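Local coordinates for ABC transporter, substrate-binding protein (Streptococcus pneumoniae, PDB 5G5Y) that captures short- and long-chain fructooligosaccharides, preferring tetrasaccharides and larger, and serves as the solute-binding protein of the FusABC-MsmK ABC import complex, at residues T9-L14 against N40-F45; A139-D144 against F264-T269; D444-K449 against K468-Y473. All blocks are in the same frame, centred on the assembly; numbering follows the deposited sequence.

Contact 1 of 3, residues T9-L14 against N40-F45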
loop_
_atom_site.group_PDB
_atom_site.type_symbol
_atom_site.label_atom_id
_atom_site.label_comp_id
_atom_site.label_asym_id
_atom_site.label_seq_id
_atom_site.Cartn_x
_atom_site.Cartn_y
_atom_site.Cartn_z
ATOM N N THR A 9 -16.682 -6.950 15.226
ATOM C CA THR A 9 -15.760 -5.951 14.714
ATOM C C THR A 9 -14.342 -6.139 15.243
ATOM O O THR A 9 -14.123 -6.888 16.188
ATOM C CB THR A 9 -16.280 -4.514 14.990
ATOM O OG1 THR A 9 -15.520 -3.560 14.237
ATOM C CG2 THR A 9 -16.248 -4.147 16.469
ATOM N N ALA A 10 -13.421 -5.448 14.594
ATOM C CA ALA A 10 -12.039 -5.379 14.978
ATOM C C ALA A 10 -11.715 -3.912 15.294
ATOM O O ALA A 10 -12.074 -2.981 14.551
ATOM C CB ALA A 10 -11.160 -5.873 13.838
ATOM N N SER A 11 -11.029 -3.681 16.388
ATOM C CA SER A 11 -10.590 -2.328 16.736
ATOM C C SER A 11 -9.267 -2.359 17.459
ATOM O O SER A 11 -8.823 -3.395 17.927
ATOM C CB SER A 11 -11.644 -1.599 17.584
ATOM O OG SER A 11 -11.814 -2.219 18.856
ATOM N N SER A 12 -8.663 -1.200 17.561
ATOM C CA SER A 12 -7.388 -1.042 18.283
ATOM C C SER A 12 -7.599 -1.247 19.797
ATOM O O SER A 12 -8.622 -0.815 20.340
ATOM C CB SER A 12 -6.811 0.358 18.038
ATOM O OG SER A 12 -5.839 0.723 19.004
ATOM N N PRO A 13 -6.630 -1.886 20.477
ATOM C CA PRO A 13 -6.678 -1.964 21.958
ATOM C C PRO A 13 -6.684 -0.597 22.643
ATOM O O PRO A 13 -7.116 -0.504 23.773
ATOM C CB PRO A 13 -5.426 -2.768 22.341
ATOM C CG PRO A 13 -4.609 -2.905 21.112
ATOM C CD PRO A 13 -5.420 -2.505 19.905
ATOM N N LEU A 14 -6.240 0.460 21.966
ATOM C CA LEU A 14 -6.348 1.798 22.525
ATOM C C LEU A 14 -7.779 2.332 22.543
ATOM O O LEU A 14 -8.056 3.304 23.260
ATOM C CB LEU A 14 -5.453 2.754 21.765
ATOM C CG LEU A 14 -3.958 2.421 21.743
ATOM C CD1 LEU A 14 -3.254 3.496 20.931
ATOM C CD2 LEU A 14 -3.358 2.335 23.143
ATOM N N ASN A 40 -16.572 -7.012 19.946
ATOM C CA ASN A 40 -15.397 -6.274 19.589
ATOM C C ASN A 40 -14.120 -7.009 19.972
ATOM O O ASN A 40 -13.780 -7.063 21.167
ATOM C CB ASN A 40 -15.444 -4.923 20.282
ATOM C CG ASN A 40 -14.300 -4.012 19.924
ATOM O OD1 ASN A 40 -13.665 -4.151 18.876
ATOM N ND2 ASN A 40 -14.036 -3.048 20.788
ATOM N N TYR A 41 -13.410 -7.537 18.970
ATOM C CA TYR A 41 -12.133 -8.218 19.208
ATOM C C TYR A 41 -10.967 -7.293 18.945
ATOM O O TYR A 41 -10.774 -6.814 17.825
ATOM C CB TYR A 41 -12.045 -9.478 18.377
ATOM C CG TYR A 41 -13.106 -10.496 18.677
ATOM C CD1 TYR A 41 -13.439 -10.858 20.002
ATOM C CD2 TYR A 41 -13.755 -11.167 17.638
ATOM C CE1 TYR A 41 -14.403 -11.815 20.255
ATOM C CE2 TYR A 41 -14.722 -12.119 17.864
ATOM C CZ TYR A 41 -15.041 -12.470 19.179
ATOM O OH TYR A 41 -16.015 -13.444 19.378
ATOM N N GLN A 42 -10.193 -7.021 19.990
ATOM C CA GLN A 42 -9.150 -6.030 19.944
ATOM C C GLN A 42 -7.761 -6.628 19.790
ATOM O O GLN A 42 -6.797 -5.895 19.711
ATOM C CB GLN A 42 -9.255 -5.134 21.175
ATOM C CG GLN A 42 -10.557 -4.345 21.138
ATOM C CD GLN A 42 -10.665 -3.275 22.180
ATOM O OE1 GLN A 42 -10.783 -3.595 23.345
ATOM N NE2 GLN A 42 -10.714 -2.015 21.773
ATOM N N SER A 43 -7.670 -7.949 19.734
ATOM C CA SER A 43 -6.413 -8.636 19.472
ATOM C C SER A 43 -6.807 -9.993 18.927
ATOM O O SER A 43 -7.903 -10.483 19.219
ATOM C CB SER A 43 -5.596 -8.784 20.774
ATOM O OG SER A 43 -6.194 -9.769 21.629
ATOM N N ASP A 44 -5.949 -10.576 18.110
ATOM C CA ASP A 44 -6.184 -11.888 17.505
ATOM C C ASP A 44 -7.542 -11.933 16.812
ATOM O O ASP A 44 -8.241 -12.931 16.879
ATOM C CB ASP A 44 -6.105 -13.004 18.587
ATOM C CG ASP A 44 -5.180 -14.158 18.209
ATOM O OD1 ASP A 44 -4.389 -14.061 17.239
ATOM O OD2 ASP A 44 -5.236 -15.199 18.910
ATOM N N PHE A 45 -7.924 -10.858 16.127
ATOM C CA PHE A 45 -9.263 -10.813 15.513
ATOM C C PHE A 45 -9.543 -12.021 14.610
ATOM O O PHE A 45 -10.598 -12.665 14.703
ATOM C CB PHE A 45 -9.434 -9.512 14.714
ATOM C CG PHE A 45 -10.698 -9.487 13.926
ATOM C CD1 PHE A 45 -11.879 -9.101 14.522
ATOM C CD2 PHE A 45 -10.699 -9.877 12.590
ATOM C CE1 PHE A 45 -13.050 -9.115 13.813
ATOM C CE2 PHE A 45 -11.875 -9.854 11.850
ATOM C CZ PHE A 45 -13.054 -9.499 12.479
HETATM O O HOH W 1 -8.438 -6.410 16.295
#

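Contact 2 of 3, residues A139-D144 against F264-T269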
loop_
_atom_site.group_PDB
_atom_site.type_symbol
_atom_site.label_atom_id
_atom_site.label_comp_id
_atom_site.label_asym_id
_atom_site.label_seq_id
_atom_site.Cartn_x
_atom_site.Cartn_y
_atom_site.Cartn_z
ATOM N N ALA A 139 14.102 6.918 -3.061
ATOM C CA ALA A 139 15.538 7.097 -2.759
ATOM C C ALA A 139 15.740 8.524 -2.245
ATOM O O ALA A 139 15.146 9.468 -2.793
ATOM C CB ALA A 139 16.377 6.839 -3.981
ATOM N N TRP A 140 16.538 8.644 -1.193
ATOM C CA TRP A 140 16.814 9.903 -0.525
ATOM C C TRP A 140 18.319 10.080 -0.459
ATOM O O TRP A 140 19.065 9.087 -0.302
ATOM C CB TRP A 140 16.249 9.849 0.890
ATOM C CG TRP A 140 14.805 9.502 0.940
ATOM C CD1 TRP A 140 14.271 8.262 1.049
ATOM C CD2 TRP A 140 13.705 10.412 0.904
ATOM N NE1 TRP A 140 12.912 8.341 1.050
ATOM C CE2 TRP A 140 12.537 9.646 0.980
ATOM C CE3 TRP A 140 13.601 11.797 0.798
ATOM C CZ2 TRP A 140 11.256 10.211 0.960
ATOM C CZ3 TRP A 140 12.306 12.373 0.795
ATOM C CH2 TRP A 140 11.174 11.583 0.867
ATOM N N ILE A 141 18.778 11.325 -0.576
ATOM C CA ILE A 141 20.212 11.602 -0.605
ATOM C C ILE A 141 20.567 12.712 0.408
ATOM O O ILE A 141 19.768 13.628 0.615
ATOM C CB ILE A 141 20.678 11.951 -2.027
ATOM C CG1 ILE A 141 22.211 12.086 -2.115
ATOM C CG2 ILE A 141 19.976 13.177 -2.573
ATOM C CD1 ILE A 141 22.724 12.112 -3.534
ATOM N N ASN A 142 21.776 12.616 0.974
ATOM C CA ASN A 142 22.302 13.621 1.894
ATOM C C ASN A 142 22.814 14.885 1.188
ATOM O O ASN A 142 23.931 14.946 0.649
ATOM C CB ASN A 142 23.364 13.007 2.834
ATOM C CG ASN A 142 23.628 13.910 4.039
ATOM O OD1 ASN A 142 23.689 15.110 3.871
ATOM N ND2 ASN A 142 23.737 13.351 5.225
ATOM N N LYS A 143 21.948 15.896 1.156
ATOM C CA LYS A 143 22.271 17.193 0.565
ATOM C C LYS A 143 23.326 18.011 1.339
ATOM O O LYS A 143 24.001 18.797 0.716
ATOM C CB LYS A 143 21.002 18.067 0.416
ATOM C CG LYS A 143 20.122 17.719 -0.778
ATOM C CD LYS A 143 19.252 18.897 -1.243
ATOM C CE LYS A 143 18.698 19.763 -0.100
ATOM N NZ LYS A 143 17.531 20.615 -0.490
ATOM N N ASP A 144 23.426 17.835 2.656
ATOM C CA ASP A 144 24.523 18.403 3.455
ATOM C C ASP A 144 25.871 17.928 2.899
ATOM O O ASP A 144 26.751 18.752 2.616
ATOM C CB ASP A 144 24.467 17.979 4.923
ATOM C CG ASP A 144 23.348 18.641 5.715
ATOM O OD1 ASP A 144 22.698 19.583 5.227
ATOM O OD2 ASP A 144 23.143 18.190 6.863
ATOM N N PHE A 264 23.970 7.729 6.436
ATOM C CA PHE A 264 23.668 7.279 5.083
ATOM C C PHE A 264 23.908 8.382 4.057
ATOM O O PHE A 264 23.574 9.553 4.288
ATOM C CB PHE A 264 22.212 6.824 4.975
ATOM C CG PHE A 264 21.849 5.603 5.769
ATOM C CD1 PHE A 264 22.732 4.554 5.991
ATOM C CD2 PHE A 264 20.540 5.469 6.230
ATOM C CE1 PHE A 264 22.320 3.425 6.651
ATOM C CE2 PHE A 264 20.129 4.346 6.902
ATOM C CZ PHE A 264 21.020 3.314 7.119
ATOM N N GLY A 265 24.512 8.010 2.926
ATOM C CA GLY A 265 24.621 8.906 1.800
ATOM C C GLY A 265 23.339 8.902 0.974
ATOM O O GLY A 265 22.754 9.956 0.708
ATOM N N VAL A 266 22.964 7.707 0.521
ATOM C CA VAL A 266 21.746 7.468 -0.254
ATOM C C VAL A 266 21.086 6.302 0.432
ATOM O O VAL A 266 21.752 5.322 0.748
ATOM C CB VAL A 266 22.031 7.152 -1.744
ATOM C CG1 VAL A 266 20.765 6.681 -2.486
ATOM C CG2 VAL A 266 22.656 8.361 -2.437
ATOM N N TYR A 267 19.785 6.399 0.708
ATOM C CA TYR A 267 19.051 5.283 1.284
ATOM C C TYR A 267 17.601 5.309 0.776
ATOM O O TYR A 267 17.196 6.251 0.115
ATOM C CB TYR A 267 19.102 5.269 2.832
ATOM C CG TYR A 267 18.205 6.298 3.491
ATOM C CD1 TYR A 267 18.552 7.652 3.533
ATOM C CD2 TYR A 267 16.983 5.928 4.000
ATOM C CE1 TYR A 267 17.710 8.597 4.142
ATOM C CE2 TYR A 267 16.120 6.852 4.582
ATOM C CZ TYR A 267 16.470 8.181 4.650
ATOM O OH TYR A 267 15.571 9.042 5.245
ATOM N N PHE A 268 16.872 4.240 1.062
ATOM C CA PHE A 268 15.483 4.068 0.596
ATOM C C PHE A 268 14.511 3.952 1.763
ATOM O O PHE A 268 14.764 3.232 2.719
ATOM C CB PHE A 268 15.361 2.811 -0.301
ATOM C CG PHE A 268 16.267 2.837 -1.479
ATOM C CD1 PHE A 268 17.605 2.537 -1.334
ATOM C CD2 PHE A 268 15.790 3.184 -2.748
ATOM C CE1 PHE A 268 18.471 2.592 -2.416
ATOM C CE2 PHE A 268 16.648 3.240 -3.829
ATOM C CZ PHE A 268 17.993 2.931 -3.669
ATOM N N THR A 269 13.359 4.592 1.638
ATOM C CA THR A 269 12.256 4.441 2.582
ATOM C C THR A 269 11.017 5.116 2.047
ATOM O O THR A 269 11.067 5.801 1.040
ATOM C CB THR A 269 12.610 4.981 4.016
ATOM O OG1 THR A 269 11.669 4.450 4.942
ATOM C CG2 THR A 269 12.655 6.460 4.047
#

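Contact 3 of 3, residues D444-K449 against K468-Y473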
loop_
_atom_site.group_PDB
_atom_site.type_symbol
_atom_site.label_atom_id
_atom_site.label_comp_id
_atom_site.label_asym_id
_atom_site.label_seq_id
_atom_site.Cartn_x
_atom_site.Cartn_y
_atom_site.Cartn_z
ATOM N N ASP A 444 11.312 -16.155 -2.711
ATOM C CA ASP A 444 12.552 -16.164 -1.926
ATOM C C ASP A 444 13.743 -16.489 -2.816
ATOM O O ASP A 444 14.801 -15.922 -2.632
ATOM C CB ASP A 444 12.484 -17.144 -0.738
ATOM C CG ASP A 444 11.512 -16.679 0.391
ATOM O OD1 ASP A 444 11.310 -15.475 0.577
ATOM O OD2 ASP A 444 10.958 -17.540 1.123
ATOM N N TYR A 445 13.552 -17.367 -3.794
ATOM C CA TYR A 445 14.612 -17.706 -4.779
ATOM C C TYR A 445 15.081 -16.489 -5.586
ATOM O O TYR A 445 16.282 -16.257 -5.795
ATOM C CB TYR A 445 14.117 -18.818 -5.723
ATOM C CG TYR A 445 15.045 -19.119 -6.859
ATOM C CD1 TYR A 445 16.232 -19.832 -6.650
ATOM C CD2 TYR A 445 14.758 -18.698 -8.145
ATOM C CE1 TYR A 445 17.093 -20.093 -7.704
ATOM C CE2 TYR A 445 15.608 -18.944 -9.200
ATOM C CZ TYR A 445 16.794 -19.644 -8.974
ATOM O OH TYR A 445 17.651 -19.885 -10.039
ATOM N N ILE A 446 14.123 -15.712 -6.072
ATOM C CA ILE A 446 14.443 -14.496 -6.805
ATOM C C ILE A 446 15.338 -13.556 -5.950
ATOM O O ILE A 446 16.365 -13.034 -6.424
ATOM C CB ILE A 446 13.156 -13.770 -7.248
ATOM C CG1 ILE A 446 12.497 -14.539 -8.400
ATOM C CG2 ILE A 446 13.451 -12.321 -7.676
ATOM C CD1 ILE A 446 11.070 -14.165 -8.619
ATOM N N TYR A 447 14.966 -13.352 -4.702
ATOM C CA TYR A 447 15.768 -12.489 -3.830
ATOM C C TYR A 447 17.100 -13.130 -3.434
ATOM O O TYR A 447 18.077 -12.431 -3.277
ATOM C CB TYR A 447 14.984 -12.025 -2.622
ATOM C CG TYR A 447 13.944 -10.935 -2.938
ATOM C CD1 TYR A 447 14.254 -9.825 -3.723
ATOM C CD2 TYR A 447 12.648 -11.028 -2.450
ATOM C CE1 TYR A 447 13.290 -8.850 -4.010
ATOM C CE2 TYR A 447 11.684 -10.063 -2.725
ATOM C CZ TYR A 447 12.021 -8.969 -3.503
ATOM O OH TYR A 447 11.086 -7.999 -3.758
ATOM N N ARG A 448 17.131 -14.434 -3.252
ATOM C CA ARG A 448 18.395 -15.101 -2.918
ATOM C C ARG A 448 19.419 -14.907 -4.047
ATOM O O ARG A 448 20.553 -14.523 -3.793
ATOM C CB ARG A 448 18.189 -16.586 -2.633
ATOM C CG ARG A 448 19.502 -17.280 -2.229
ATOM C CD ARG A 448 19.332 -18.745 -1.853
ATOM N NE ARG A 448 18.905 -19.643 -2.928
ATOM C CZ ARG A 448 19.692 -20.200 -3.856
ATOM N NH1 ARG A 448 20.995 -19.917 -3.946
ATOM N NH2 ARG A 448 19.158 -21.060 -4.729
ATOM N N LYS A 449 19.014 -15.140 -5.292
ATOM C CA LYS A 449 19.919 -15.003 -6.410
ATOM C C LYS A 449 20.361 -13.547 -6.571
ATOM O O LYS A 449 21.539 -13.277 -6.787
ATOM C CB LYS A 449 19.274 -15.532 -7.697
ATOM C CG LYS A 449 18.989 -17.032 -7.663
ATOM C CD LYS A 449 20.213 -17.890 -7.377
ATOM C CE LYS A 449 21.319 -17.606 -8.359
ATOM N NZ LYS A 449 22.418 -18.574 -8.172
ATOM N N LYS A 468 15.741 -20.589 -16.483
ATOM C CA LYS A 468 15.231 -21.958 -16.561
ATOM C C LYS A 468 14.597 -22.438 -15.245
ATOM O O LYS A 468 13.589 -23.156 -15.243
ATOM C CB LYS A 468 16.364 -22.938 -16.953
ATOM C CG LYS A 468 16.886 -22.758 -18.367
ATOM C CD LYS A 468 17.954 -23.823 -18.641
ATOM C CE LYS A 468 18.752 -23.571 -19.911
ATOM N NZ LYS A 468 17.888 -23.043 -20.994
ATOM N N GLU A 469 15.211 -22.063 -14.131
ATOM C CA GLU A 469 14.718 -22.416 -12.810
ATOM C C GLU A 469 13.346 -21.741 -12.548
ATOM O O GLU A 469 12.440 -22.354 -12.023
ATOM C CB GLU A 469 15.741 -21.994 -11.756
ATOM C CG GLU A 469 15.755 -22.842 -10.563
ATOM C CD GLU A 469 16.118 -24.308 -10.853
ATOM O OE1 GLU A 469 16.822 -24.670 -11.810
ATOM O OE2 GLU A 469 15.733 -25.073 -10.014
ATOM N N LEU A 470 13.210 -20.487 -12.974
ATOM C CA LEU A 470 11.943 -19.793 -12.880
ATOM C C LEU A 470 10.852 -20.501 -13.665
ATOM O O LEU A 470 9.713 -20.582 -13.202
ATOM C CB LEU A 470 12.090 -18.326 -13.346
ATOM C CG LEU A 470 12.942 -17.392 -12.510
ATOM C CD1 LEU A 470 12.921 -15.990 -13.109
ATOM C CD2 LEU A 470 12.483 -17.348 -11.078
ATOM N N GLU A 471 11.191 -21.022 -14.837
ATOM C CA GLU A 471 10.223 -21.801 -15.618
ATOM C C GLU A 471 9.909 -23.130 -14.947
ATOM O O GLU A 471 8.757 -23.528 -14.940
ATOM C CB GLU A 471 10.657 -22.020 -17.072
ATOM C CG GLU A 471 9.646 -22.800 -17.918
ATOM C CD GLU A 471 8.220 -22.215 -17.849
ATOM O OE1 GLU A 471 8.063 -20.994 -17.541
ATOM O OE2 GLU A 471 7.242 -22.953 -18.092
ATOM N N LYS A 472 10.890 -23.800 -14.352
ATOM C CA LYS A 472 10.566 -24.988 -13.562
ATOM C C LYS A 472 9.584 -24.703 -12.428
ATOM O O LYS A 472 8.783 -25.572 -12.073
ATOM C CB LYS A 472 11.813 -25.638 -12.989
ATOM C CG LYS A 472 12.703 -26.279 -14.042
ATOM C CD LYS A 472 14.032 -26.615 -13.395
ATOM C CE LYS A 472 15.108 -27.016 -14.370
ATOM N NZ LYS A 472 16.330 -27.312 -13.568
ATOM N N TYR A 473 9.686 -23.506 -11.820
ATOM C CA TYR A 473 8.741 -23.100 -10.797
ATOM C C TYR A 473 7.387 -22.639 -11.340
ATOM O O TYR A 473 6.478 -22.364 -10.543
ATOM C CB TYR A 473 9.295 -21.980 -9.923
ATOM C CG TYR A 473 10.383 -22.374 -8.959
ATOM C CD1 TYR A 473 10.256 -23.492 -8.128
ATOM C CD2 TYR A 473 11.519 -21.604 -8.847
ATOM C CE1 TYR A 473 11.243 -23.811 -7.211
ATOM C CE2 TYR A 473 12.502 -21.906 -7.935
ATOM C CZ TYR A 473 12.364 -23.014 -7.118
ATOM O OH TYR A 473 13.387 -23.287 -6.260
#

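Contact 1 of 3, residues T9-L14 against N40-F45
The first beta-alpha-beta unit of the chain, strand 3-10, helix 23-32 and strand 34-41, ends here, where its two neighbouring parallel strands run out into loops. T9 pairs with N40 and A10 with Y41: Y41 N donates to T9 O at 2.9 Å, and the next rung, S11 N to Y41 O at 3.5 Å, is weak. A water bound to Y41 O at 2.8 Å sits where the strands part. With S11 chi1 at 65°, OG stands between the backbone N and the carbonyl carbon, and from there it donates to N40 OD1 over 2.7 Å, in the carbonyl plane on a lone pair. The same OG accepts from Q42 NE2 at 3.1 Å, a bent bond whose partner lies 26° out of the amide plane. Alongside, the A10 methyl rests over the F45 ring in a CH-pi contact, CB 3.7 Å from the centroid, while T9 O comes to the ring edge. Q42 OE1 is bound by K17 NZ, and N40 ND2 by K17 O. S11 OG is thus gripped by two amide side chains, each with a second hold on the loop after S12, so side-chain bonds continue the pairing where the backbone ladder weakens.

Contact 2 of 3, residues A139-D144 against F264-T269
Two antiparallel strands at the centre of a four-stranded mixed sheet, 138-142 and 264-269, meet in this buried contact. W140 and Y267 form the hydrogen-bonded pair, W140 N to Y267 O at 2.8 Å and Y267 N to W140 O at 3.0 Å. N142 N adds a bond to G265 O at 2.8 Å, where the second strand turns a corner at G265 and V266. The indole supplies the one side-chain bond: W140 NE1 points at T269 O, 3.1 Å away and nearly straight at 174°. That oxygen lies in the indole plane, but the donor stands 50° out of the carbonyl plane, so no lone pair is met squarely. W140 CB rides off-centre above the Y267 ring, 3.8 Å from CE1; the two aromatic planes lie 28° apart, but the rings are offset and share little overlap. On the other face A139 CB touches F268 CE2 at 3.6 Å and I141 CG1 touches V266 CG2. Strand 282-284 flanks 138-142 on its far edge, with V284 against W140, and strand 181-183 borders 264-269. W403 and L407 of helix 399-412 touch the W140 side chain, while Y255 of helix 252-260 touches Y267.

Contact 3 of 3, residues D444-K449 against K468-Y473
Y445 projects from helix 429-455 toward helix 459-472, and its ring is met from several directions by the second helix of this antiparallel helical hairpin and the residue that follows it. The short segments run nearly antiparallel with their axes 11.5 Å apart, a gap bridged by side chains alone, with no hydrogen bond across. Y445 CG lies anti to the backbone N, chi1 173°, which sends the ring across the gap. Y473 brings its edge to one face of that ring in a T-shaped stack: the planes stand at 67°, the centroids are 5.6 Å apart, and Y473 CE2 lies 3.9 Å from Y445 CG. L470 approaches differently, its CD2 methyl sitting in the ring plane at the edge, 3.9 Å from Y445 CD2. The same methyl also meets I446 CG1 at 3.9 Å, the two side chains crossing at about a right angle, so one leucine branch fills the angle between successive residues of the facing helix. F220, a ligand of the second calcium site, touches both I446 and L470. At the far end of the ring the phenol oxygen lies against the aliphatic part of E469, OH to CB 3.3 Å. The E469 chain then bends at chi2, and K472 NZ reaches back from one turn on to form a salt bridge with OE1 at 3.2 Å, on the syn side and 35° out of the carboxylate plane.

The three contacts follow one another along the chain without touching. Contact 1 is 38 Å from contact 2 and 39 Å from contact 3, centre to centre; contacts 2 and 3 are closer, at 31 Å between centres and about 12 Å between nearest atoms. Contacts 1 and 2 each border substrate-binding residues: the side chain of S12 is about 5 Å from that of E379, and that of T269 about 5 Å from those of N191 and W270. Contacts 2 and 3 both lie near calcium, the N142 side chain about 10 Å and the L470 side chain about 8 Å from a bound ion. A calcium-binding site is essential for fructooligosaccharide translocation by the transporter.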